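Local coordinates for putative lipoprotein YcdA (Bacillus subtilis subsp. subtilis str. 168, PDB 4R4G) that is of unknown function but is probably a membrane-attached lipoprotein, built from an N-terminal Ig-like domain joined to a C-terminal domain of mixed helices and strands, at residues 60-65 with 96-101; 107-112 with 124-129. One frame throughout, in Å; residues are numbered along the deposited sequence.

Both contacts lie in the Ig-like N-terminal domain and follow one another along the chain. Strand 62-66, in the sheet 69-71, 62-66, 107-112, 125-130, pairs with 69-71 just after it; the chain later crosses to the other sheet, where strand 93-102 runs beside 39-48, and contact 1 closes this excursion of 30 residues by facing 96-101 against 60-65. It returns at once as strand 107-112, which pairs with 62-66 and, through contact 2, with 124-129 after a short helix at 120-123. The contacts are in series, neither nested nor crossed, with centres about 10 Å apart. Contact 1 joins the two sheets across the core; contact 2 adds an outer strand to one of them.

Contact 1 (60-65 with 96-101); sequences MDFTLY and GNLFFV
Strands 62-65 and 96-101 run in roughly the same direction at an angle of 36°, their axes 8.1 Å apart at the closest, a separation that is bridged by side chains. Leu98 comes across to one face of Phe62 at about a right angle, its CD1 lying over that face of the ring 3.5 Å from Phe62 CG, while CD2 sits 3.8 Å from Phe62 CD1, so both methyls of the fork meet the ring. Two residues further on in each strand, the roles reverse: Leu64 CB rests over a face of the Phe100 ring, 3.6 Å from its centroid, a CH-pi contact. Phe100 CG is anti to its own carbonyl carbon (chi1 -61°), which stands the ring up between the strands and brings CZ to 4.2 Å from Phe62 CB. Leu64 CD2 extends alongside, to 3.7 Å from Phe100 CB. Replacing Phe100 with alanine would probably open a gap against Leu64 CB and strip Phe62 CB of its aromatic neighbour. Leu98 also touches Val45 on strand 39-48, and Phe100 touches Leu110 on strand 107-112. Such interlocking of apolar residues from two facing sheets is the core packing of an Ig-like beta sandwich.

Contact 2 (107-112 with 124-129); sequences QYELNY and SVTFKI
An antiparallel strand pair at the margin of one sheet of the Ig-like sandwich joins 107-112 to 124-129, the latter supplying the outermost strand, with 158° between their directions. Six backbone bonds link the hydrogen-bonded pairs Tyr108-Ile129, Leu110-Phe127 and Tyr112-Val125; Phe127 N to Leu110 O measures 2.7 Å and is nearly straight at 169°. Side chains of these pairs all point to the core face. There Ile129 CG2, anti to its backbone N, meets the edge of the Tyr108 ring in its plane, 3.7 Å from Tyr108 CD2, and Ile129 CD1 extends to 4.2 Å from Leu110 CB. Val125 CG2 touches Tyr112 CB at 4.1 Å, and the Phe127 ring brings CD1 to 3.8 Å from Leu110 O. Strand 16-25 of the other sheet covers one end of this side, Val17 touching Tyr112, Val125 and Phe127, while Leu110 meets strands 39-48 and 93-102. The opposite face carries Glu109, Asn111, Thr126 and Lys128. Glu109 CG, anti to its backbone N (chi1 -179°), passes 3.3 Å from Thr126 OG1, and the carboxylate OE1 remains 5.5 Å from Lys128 NZ. The chemistry is thus two-sided: backbone bonds fix the register, apolar groups bury one face, and the polar face holds opposite charges whose attraction is probably modest.

Contact 1 (60-65 with 96-101)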
loop_
_atom_site.group_PDB
_atom_site.type_symbol
_atom_site.label_atom_id
_atom_site.label_comp_id
_atom_site.label_asym_id
_atom_site.label_seq_id
_atom_site.Cartn_x
_atom_site.Cartn_y
_atom_site.Cartn_z
HETATM N N MSE A 60 5.183 27.338 -11.321
HETATM C CA MSE A 60 6.255 28.157 -10.735
HETATM C C MSE A 60 5.760 29.478 -10.141
HETATM O O MSE A 60 6.509 30.152 -9.444
HETATM C CB MSE A 60 7.318 28.481 -11.794
HETATM C CG MSE A 60 8.424 27.446 -11.896
HETATM SE SE MSE A 60 9.710 27.924 -13.286
HETATM C CE MSE A 60 11.064 26.546 -12.878
ATOM N N ASP A 61 4.509 29.880 -10.430
ATOM C CA ASP A 61 3.934 31.134 -9.934
ATOM C C ASP A 61 3.380 30.942 -8.531
ATOM O O ASP A 61 2.960 31.909 -7.882
ATOM C CB ASP A 61 2.817 31.651 -10.868
ATOM C CG ASP A 61 3.245 31.845 -12.295
ATOM O OD1 ASP A 61 4.459 32.057 -12.528
ATOM O OD2 ASP A 61 2.372 31.793 -13.182
ATOM N N PHE A 62 3.339 29.690 -8.063
ATOM C CA PHE A 62 2.821 29.397 -6.727
ATOM C C PHE A 62 3.920 28.854 -5.852
ATOM O O PHE A 62 4.764 28.087 -6.320
ATOM C CB PHE A 62 1.651 28.393 -6.771
ATOM C CG PHE A 62 0.456 28.788 -7.609
ATOM C CD1 PHE A 62 0.460 28.600 -8.990
ATOM C CD2 PHE A 62 -0.690 29.305 -7.013
ATOM C CE1 PHE A 62 -0.654 28.924 -9.759
ATOM C CE2 PHE A 62 -1.810 29.620 -7.784
ATOM C CZ PHE A 62 -1.787 29.416 -9.151
ATOM N N THR A 63 3.914 29.263 -4.578
ATOM C CA THR A 63 4.849 28.800 -3.553
ATOM C C THR A 63 4.034 28.449 -2.324
ATOM O O THR A 63 2.992 29.066 -2.069
ATOM C CB THR A 63 5.952 29.833 -3.250
ATOM O OG1 THR A 63 5.350 31.027 -2.766
ATOM C CG2 THR A 63 6.819 30.158 -4.462
ATOM N N LEU A 64 4.487 27.455 -1.568
ATOM C CA LEU A 64 3.806 27.107 -0.339
ATOM C C LEU A 64 4.738 27.255 0.822
ATOM O O LEU A 64 5.895 26.844 0.745
ATOM C CB LEU A 64 3.252 25.669 -0.378
ATOM C CG LEU A 64 2.227 25.334 0.696
ATOM C CD1 LEU A 64 0.832 25.516 0.182
ATOM C CD2 LEU A 64 2.382 23.967 1.138
ATOM N N TYR A 65 4.218 27.792 1.916
ATOM C CA TYR A 65 4.921 27.909 3.176
ATOM C C TYR A 65 4.227 27.041 4.179
ATOM O O TYR A 65 3.000 26.986 4.200
ATOM C CB TYR A 65 4.984 29.364 3.663
ATOM C CG TYR A 65 5.989 30.205 2.901
ATOM C CD1 TYR A 65 5.677 30.748 1.655
ATOM C CD2 TYR A 65 7.245 30.476 3.430
ATOM C CE1 TYR A 65 6.601 31.517 0.948
ATOM C CE2 TYR A 65 8.200 31.188 2.703
ATOM C CZ TYR A 65 7.870 31.722 1.471
ATOM O OH TYR A 65 8.792 32.497 0.800
ATOM N N GLY A 96 -5.911 23.474 -12.687
ATOM C CA GLY A 96 -4.964 22.380 -12.517
ATOM C C GLY A 96 -4.504 22.216 -11.090
ATOM O O GLY A 96 -4.853 23.022 -10.220
ATOM N N ASN A 97 -3.705 21.187 -10.848
ATOM C CA ASN A 97 -3.221 20.841 -9.519
ATOM C C ASN A 97 -1.801 21.307 -9.263
ATOM O O ASN A 97 -0.983 21.360 -10.191
ATOM C CB ASN A 97 -3.266 19.320 -9.311
ATOM C CG ASN A 97 -4.629 18.702 -9.309
ATOM O OD1 ASN A 97 -5.467 18.957 -8.444
ATOM N ND2 ASN A 97 -4.820 17.756 -10.197
ATOM N N LEU A 98 -1.501 21.563 -7.971
ATOM C CA LEU A 98 -0.198 21.961 -7.465
ATOM C C LEU A 98 0.177 20.986 -6.381
ATOM O O LEU A 98 -0.692 20.480 -5.677
ATOM C CB LEU A 98 -0.181 23.406 -6.946
ATOM C CG LEU A 98 -0.823 24.492 -7.787
ATOM C CD1 LEU A 98 -1.099 25.686 -6.937
ATOM C CD2 LEU A 98 0.039 24.861 -9.013
ATOM N N PHE A 99 1.461 20.674 -6.275
ATOM C CA PHE A 99 1.960 19.667 -5.353
ATOM C C PHE A 99 3.132 20.219 -4.553
ATOM O O PHE A 99 4.045 20.830 -5.122
ATOM C CB PHE A 99 2.380 18.418 -6.147
ATOM C CG PHE A 99 1.300 17.815 -7.015
ATOM C CD1 PHE A 99 1.058 18.305 -8.291
ATOM C CD2 PHE A 99 0.573 16.710 -6.582
ATOM C CE1 PHE A 99 0.057 17.755 -9.090
ATOM C CE2 PHE A 99 -0.429 16.160 -7.380
ATOM C CZ PHE A 99 -0.692 16.697 -8.619
ATOM N N PHE A 100 3.095 20.015 -3.228
ATOM C CA PHE A 100 4.101 20.534 -2.321
ATOM C C PHE A 100 4.422 19.540 -1.245
ATOM O O PHE A 100 3.517 18.939 -0.680
ATOM C CB PHE A 100 3.625 21.846 -1.679
ATOM C CG PHE A 100 3.344 22.960 -2.655
ATOM C CD1 PHE A 100 4.376 23.734 -3.170
ATOM C CD2 PHE A 100 2.042 23.246 -3.053
ATOM C CE1 PHE A 100 4.118 24.755 -4.084
ATOM C CE2 PHE A 100 1.782 24.280 -3.954
ATOM C CZ PHE A 100 2.823 25.014 -4.478
ATOM N N VAL A 101 5.714 19.399 -0.940
ATOM C CA VAL A 101 6.213 18.500 0.094
ATOM C C VAL A 101 5.915 19.154 1.442
ATOM O O VAL A 101 6.412 20.249 1.707
ATOM C CB VAL A 101 7.730 18.212 -0.103
ATOM C CG1 VAL A 101 8.239 17.219 0.923
ATOM C CG2 VAL A 101 8.030 17.742 -1.520
#

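Contact 2 (107-112 with 124-129)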
loop_
_atom_site.group_PDB
_atom_site.type_symbol
_atom_site.label_atom_id
_atom_site.label_comp_id
_atom_site.label_asym_id
_atom_site.label_seq_id
_atom_site.Cartn_x
_atom_site.Cartn_y
_atom_site.Cartn_z
ATOM N N GLN A 107 0.166 24.462 9.321
ATOM C CA GLN A 107 -0.497 25.665 8.826
ATOM C C GLN A 107 0.201 26.120 7.561
ATOM O O GLN A 107 1.360 26.533 7.601
ATOM C CB GLN A 107 -0.550 26.762 9.897
ATOM C CG GLN A 107 -1.394 26.375 11.119
ATOM C CD GLN A 107 -2.755 25.810 10.752
ATOM O OE1 GLN A 107 -3.554 26.447 10.052
ATOM N NE2 GLN A 107 -3.033 24.582 11.195
ATOM N N TYR A 108 -0.474 25.955 6.421
ATOM C CA TYR A 108 0.111 26.301 5.134
ATOM C C TYR A 108 -0.383 27.653 4.646
ATOM O O TYR A 108 -1.367 28.201 5.153
ATOM C CB TYR A 108 -0.131 25.197 4.074
ATOM C CG TYR A 108 0.046 23.796 4.635
ATOM C CD1 TYR A 108 1.299 23.342 5.055
ATOM C CD2 TYR A 108 -1.043 22.940 4.787
ATOM C CE1 TYR A 108 1.457 22.077 5.623
ATOM C CE2 TYR A 108 -0.890 21.662 5.330
ATOM C CZ TYR A 108 0.361 21.236 5.747
ATOM O OH TYR A 108 0.510 19.991 6.299
ATOM N N GLU A 109 0.395 28.228 3.730
ATOM C CA GLU A 109 0.130 29.476 3.079
ATOM C C GLU A 109 0.533 29.319 1.639
ATOM O O GLU A 109 1.688 29.019 1.356
ATOM C CB GLU A 109 0.844 30.632 3.763
ATOM C CG GLU A 109 0.557 31.967 3.093
ATOM C CD GLU A 109 0.988 33.217 3.832
ATOM O OE1 GLU A 109 0.292 33.609 4.800
ATOM O OE2 GLU A 109 1.973 33.850 3.384
ATOM N N LEU A 110 -0.448 29.442 0.730
ATOM C CA LEU A 110 -0.240 29.371 -0.701
ATOM C C LEU A 110 -0.190 30.781 -1.230
ATOM O O LEU A 110 -1.112 31.552 -0.957
ATOM C CB LEU A 110 -1.358 28.559 -1.382
ATOM C CG LEU A 110 -1.254 28.371 -2.900
ATOM C CD1 LEU A 110 -0.258 27.311 -3.246
ATOM C CD2 LEU A 110 -2.586 27.978 -3.484
ATOM N N ASN A 111 0.896 31.133 -1.954
ATOM C CA ASN A 111 1.037 32.464 -2.561
ATOM C C ASN A 111 1.087 32.318 -4.058
ATOM O O ASN A 111 1.692 31.379 -4.566
ATOM C CB ASN A 111 2.267 33.253 -2.055
ATOM C CG ASN A 111 2.364 34.687 -2.611
ATOM O OD1 ASN A 111 1.579 35.585 -2.254
ATOM N ND2 ASN A 111 3.307 34.931 -3.525
ATOM N N TYR A 112 0.392 33.234 -4.773
ATOM C CA TYR A 112 0.331 33.298 -6.234
ATOM C C TYR A 112 0.823 34.647 -6.677
ATOM O O TYR A 112 0.279 35.657 -6.230
ATOM C CB TYR A 112 -1.069 33.034 -6.799
ATOM C CG TYR A 112 -1.171 33.346 -8.283
ATOM C CD1 TYR A 112 -0.466 32.598 -9.227
ATOM C CD2 TYR A 112 -1.934 34.415 -8.741
ATOM C CE1 TYR A 112 -0.573 32.869 -10.593
ATOM C CE2 TYR A 112 -2.019 34.719 -10.102
ATOM C CZ TYR A 112 -1.339 33.942 -11.027
ATOM O OH TYR A 112 -1.409 34.258 -12.370
ATOM N N SER A 124 -0.167 40.212 -6.289
ATOM C CA SER A 124 -0.146 38.870 -5.668
ATOM C C SER A 124 -1.337 38.567 -4.743
ATOM O O SER A 124 -1.971 39.485 -4.247
ATOM C CB SER A 124 1.134 38.690 -4.862
ATOM O OG SER A 124 2.278 38.600 -5.693
ATOM N N VAL A 125 -1.645 37.271 -4.529
ATOM C CA VAL A 125 -2.696 36.819 -3.603
ATOM C C VAL A 125 -2.134 35.686 -2.769
ATOM O O VAL A 125 -1.355 34.871 -3.267
ATOM C CB VAL A 125 -4.095 36.449 -4.177
ATOM C CG1 VAL A 125 -4.884 37.681 -4.591
ATOM C CG2 VAL A 125 -4.009 35.422 -5.298
ATOM N N THR A 126 -2.544 35.648 -1.502
ATOM C CA THR A 126 -2.077 34.701 -0.526
ATOM C C THR A 126 -3.282 34.007 0.171
ATOM O O THR A 126 -4.219 34.677 0.582
ATOM C CB THR A 126 -1.101 35.412 0.446
ATOM O OG1 THR A 126 -0.714 34.504 1.465
ATOM C CG2 THR A 126 -1.691 36.651 1.117
ATOM N N PHE A 127 -3.239 32.677 0.318
ATOM C CA PHE A 127 -4.287 31.903 1.003
ATOM C C PHE A 127 -3.726 31.116 2.175
ATOM O O PHE A 127 -2.637 30.565 2.078
ATOM C CB PHE A 127 -4.979 30.903 0.057
ATOM C CG PHE A 127 -5.518 31.469 -1.233
ATOM C CD1 PHE A 127 -4.695 31.619 -2.346
ATOM C CD2 PHE A 127 -6.866 31.784 -1.361
ATOM C CE1 PHE A 127 -5.199 32.127 -3.549
ATOM C CE2 PHE A 127 -7.371 32.303 -2.565
ATOM C CZ PHE A 127 -6.534 32.471 -3.652
ATOM N N LYS A 128 -4.492 31.011 3.256
ATOM C CA LYS A 128 -4.123 30.182 4.390
ATOM C C LYS A 128 -4.871 28.871 4.259
ATOM O O LYS A 128 -6.043 28.857 3.851
ATOM C CB LYS A 128 -4.412 30.874 5.721
ATOM C CG LYS A 128 -3.600 32.146 5.911
ATOM C CD LYS A 128 -3.813 32.746 7.255
ATOM C CE LYS A 128 -3.021 34.023 7.455
ATOM N NZ LYS A 128 -3.428 34.687 8.728
ATOM N N ILE A 129 -4.157 27.756 4.500
ATOM C CA ILE A 129 -4.684 26.394 4.455
ATOM C C ILE A 129 -4.459 25.751 5.828
ATOM O O ILE A 129 -3.309 25.658 6.269
ATOM C CB ILE A 129 -4.011 25.595 3.318
ATOM C CG1 ILE A 129 -4.392 26.165 1.937
ATOM C CG2 ILE A 129 -4.312 24.107 3.435
ATOM C CD1 ILE A 129 -3.523 25.693 0.756
#